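Local structure of haemagglutinin I (Physarum polycephalum, 3A5P) at residues V2-Q6 with T41-I45. The protein is a haemagglutinin that probably binds carbohydrates on cell surfaces, through what may be a minimal recognition domain of the legume lectin fold. Residues are numbered along the deposited sequence; the frame is centred on the assembly and turned at random.
Sequences VWSVQ and TFSEI
W3 and V5 on strand 3-6 face F42 on strand 41-43 across the space between two sheets, the strand axes 9.3 Å apart at closest approach and running nearly antiparallel at 161°. The six-membered end of the W3 indole reaches the opposite backbone: CH2 lies 3.4 Å from F42 O, which sits at the ring edge near its plane, and CZ3 packs 3.6 Å from F42 CB. W3 CG is held between its own backbone N and carbonyl carbon, and the indole spans the gap between the strands. Farther along the same rim, on the five-membered ring, NE1 donates to E44 OE2 at 2.9 Å, the acceptor close to the ring plane but the N-H...O angle a bent 145°. The carboxylate receives this bond on its anti side, its plane turned 39° from the indole. A water donates to the same OE2 and accepts from V2 N, so the tryptophan N-H and V2 N are both tied to E44. Deeper in, V5 CG2 lies over one face of the F42 ring in a CH-pi contact, 4.2 Å from the centroid. I56 touches both W3 and F42, and R30 makes a cation-pi contact with W3. Such apolar packing between facing sheets, closed near the strand ends by a polar bridge, contributes to the core of a beta-sandwich, here consistent with a minimal legume lectin fold.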
ATOM      1  N   VAL A   2       1.808  10.292  18.934  1.00 19.13           N
ATOM      2  CA  VAL A   2       1.807   8.967  18.226  1.00 18.37           C
ATOM      3  C   VAL A   2       0.374   8.456  18.090  1.00 18.84           C
ATOM      4  O   VAL A   2      -0.533   8.891  18.813  1.00 19.07           O
ATOM      5  CB  VAL A   2       2.718   7.902  18.899  1.00 18.99           C
ATOM      6  CG1 VAL A   2       4.228   8.283  18.769  1.00 18.84           C
ATOM      7  CG2 VAL A   2       2.322   7.664  20.371  1.00 19.07           C
ATOM      8  N   TRP A   3       0.169   7.549  17.135  1.00 18.81           N
ATOM      9  CA  TRP A   3      -1.185   7.141  16.763  1.00 18.26           C
ATOM     10  C   TRP A   3      -1.186   5.720  16.238  1.00 18.04           C
ATOM     11  O   TRP A   3      -0.157   5.209  15.735  1.00 17.14           O
ATOM     12  CB  TRP A   3      -1.792   8.102  15.725  1.00 18.11           C
ATOM     13  CG  TRP A   3      -0.828   8.375  14.592  1.00 18.15           C
ATOM     14  CD1 TRP A   3       0.174   9.312  14.578  1.00 18.55           C
ATOM     15  CD2 TRP A   3      -0.740   7.674  13.354  1.00 17.33           C
ATOM     16  NE1 TRP A   3       0.874   9.234  13.406  1.00 18.69           N
ATOM     17  CE2 TRP A   3       0.319   8.260  12.620  1.00 17.77           C
ATOM     18  CE3 TRP A   3      -1.468   6.615  12.773  1.00 16.32           C
ATOM     19  CZ2 TRP A   3       0.698   7.808  11.357  1.00 18.57           C
ATOM     20  CZ3 TRP A   3      -1.102   6.181  11.507  1.00 17.14           C
ATOM     21  CH2 TRP A   3      -0.019   6.778  10.811  1.00 17.38           C
ATOM     22  N   SER A   4      -2.341   5.082  16.404  1.00 17.43           N
ATOM     23  CA  SER A   4      -2.594   3.740  15.891  1.00 17.66           C
ATOM     24  C   SER A   4      -3.707   3.813  14.847  1.00 17.61           C
ATOM     25  O   SER A   4      -4.338   4.871  14.676  1.00 17.36           O
ATOM     26  CB  SER A   4      -2.984   2.801  17.034  1.00 18.14           C
ATOM     27  OG  SER A   4      -4.235   3.187  17.584  1.00 18.11           O
ATOM     28  N   VAL A   5      -3.935   2.692  14.151  1.00 17.60           N
ATOM     29  CA  VAL A   5      -5.034   2.578  13.198  1.00 17.63           C
ATOM     30  C   VAL A   5      -5.871   1.351  13.583  1.00 18.14           C
ATOM     31  O   VAL A   5      -5.330   0.236  13.751  1.00 18.44           O
ATOM     32  CB  VAL A   5      -4.556   2.440  11.721  1.00 17.47           C
ATOM     33  CG1 VAL A   5      -5.763   2.330  10.783  1.00 16.85           C
ATOM     34  CG2 VAL A   5      -3.680   3.638  11.310  1.00 17.84           C
ATOM     35  N   GLN A   6      -7.177   1.573  13.753  1.00 17.74           N
ATOM     36  CA  GLN A   6      -8.140   0.492  14.026  1.00 18.38           C
ATOM     37  C   GLN A   6      -8.969   0.244  12.779  1.00 17.74           C
ATOM     38  O   GLN A   6      -9.355   1.177  12.094  1.00 18.21           O
ATOM     39  CB  GLN A   6      -9.076   0.886  15.157  1.00 18.73           C
ATOM     40  CG  GLN A   6      -8.435   0.773  16.530  1.00 23.12           C
ATOM     41  CD  GLN A   6      -8.345  -0.669  16.973  1.00 27.32           C
ATOM     42  OE1 GLN A   6      -9.329  -1.434  16.878  1.00 30.31           O
ATOM     43  NE2 GLN A   6      -7.171  -1.066  17.436  1.00 27.88           N
ATOM     44  N   THR A  41      -2.885   5.028   2.670  1.00 14.82           N
ATOM     45  CA  THR A  41      -1.705   5.309   3.497  1.00 15.27           C
ATOM     46  C   THR A  41      -2.031   6.347   4.577  1.00 15.13           C
ATOM     47  O   THR A  41      -2.669   7.365   4.303  1.00 15.58           O
ATOM     48  CB  THR A  41      -0.480   5.808   2.632  1.00 15.04           C
ATOM     49  OG1 THR A  41      -0.174   4.833   1.632  1.00 14.91           O
ATOM     50  CG2 THR A  41       0.766   6.057   3.523  1.00 14.94           C
ATOM     51  N   PHE A  42      -1.622   6.051   5.804  1.00 15.09           N
ATOM     52  CA  PHE A  42      -1.731   6.975   6.930  1.00 15.57           C
ATOM     53  C   PHE A  42      -0.308   7.367   7.291  1.00 15.90           C
ATOM     54  O   PHE A  42       0.538   6.503   7.477  1.00 15.53           O
ATOM     55  CB  PHE A  42      -2.361   6.268   8.145  1.00 15.72           C
ATOM     56  CG  PHE A  42      -3.777   5.822   7.927  1.00 15.88           C
ATOM     57  CD1 PHE A  42      -4.833   6.528   8.510  1.00 17.63           C
ATOM     58  CD2 PHE A  42      -4.060   4.693   7.156  1.00 16.39           C
ATOM     59  CE1 PHE A  42      -6.163   6.119   8.308  1.00 19.11           C
ATOM     60  CE2 PHE A  42      -5.384   4.284   6.942  1.00 17.95           C
ATOM     61  CZ  PHE A  42      -6.431   4.990   7.528  1.00 17.98           C
ATOM     62  N   SER A  43      -0.035   8.660   7.388  1.00 16.99           N
ATOM     63  CA  SER A  43       1.341   9.099   7.684  1.00 17.33           C
ATOM     64  C   SER A  43       1.373  10.538   8.177  1.00 19.03           C
ATOM     65  O   SER A  43       0.360  11.243   8.135  1.00 19.60           O
ATOM     66  CB  SER A  43       2.249   8.930   6.442  1.00 17.66           C
ATOM     67  OG  SER A  43       1.946   9.883   5.429  1.00 18.16           O
ATOM     68  N   GLU A  44       2.553  10.966   8.605  1.00 19.47           N
ATOM     69  CA  GLU A  44       2.757  12.316   9.104  1.00 21.48           C
ATOM     70  C   GLU A  44       3.259  13.295   8.029  1.00 22.54           C
ATOM     71  O   GLU A  44       4.010  14.224   8.334  1.00 23.63           O
ATOM     72  CB  GLU A  44       3.648  12.271  10.359  1.00 21.11           C
ATOM     73  CG  GLU A  44       2.959  11.530  11.486  1.00 20.85           C
ATOM     74  CD  GLU A  44       3.656  11.615  12.838  1.00 22.21           C
ATOM     75  OE1 GLU A  44       4.819  12.087  12.913  1.00 23.54           O
ATOM     76  OE2 GLU A  44       3.038  11.161  13.831  1.00 21.24           O
ATOM     77  N   ILE A  45       2.815  13.125   6.786  1.00 23.12           N
ATOM     78  CA  ILE A  45       3.170  14.083   5.716  1.00 24.67           C
ATOM     79  C   ILE A  45       2.478  15.424   5.957  1.00 25.27           C
ATOM     80  O   ILE A  45       1.256  15.488   6.059  1.00 25.42           O
ATOM     81  CB  ILE A  45       2.853  13.533   4.308  1.00 24.48           C
ATOM     82  CG1 ILE A  45       3.816  12.382   3.998  1.00 25.38           C
ATOM     83  CG2 ILE A  45       2.974  14.641   3.230  1.00 24.92           C
ATOM     84  CD1 ILE A  45       3.393  11.532   2.834  1.00 28.27           C
TER
HETATM   85  O   HOH W   1       3.493  11.443  16.508  1.00 25.37           O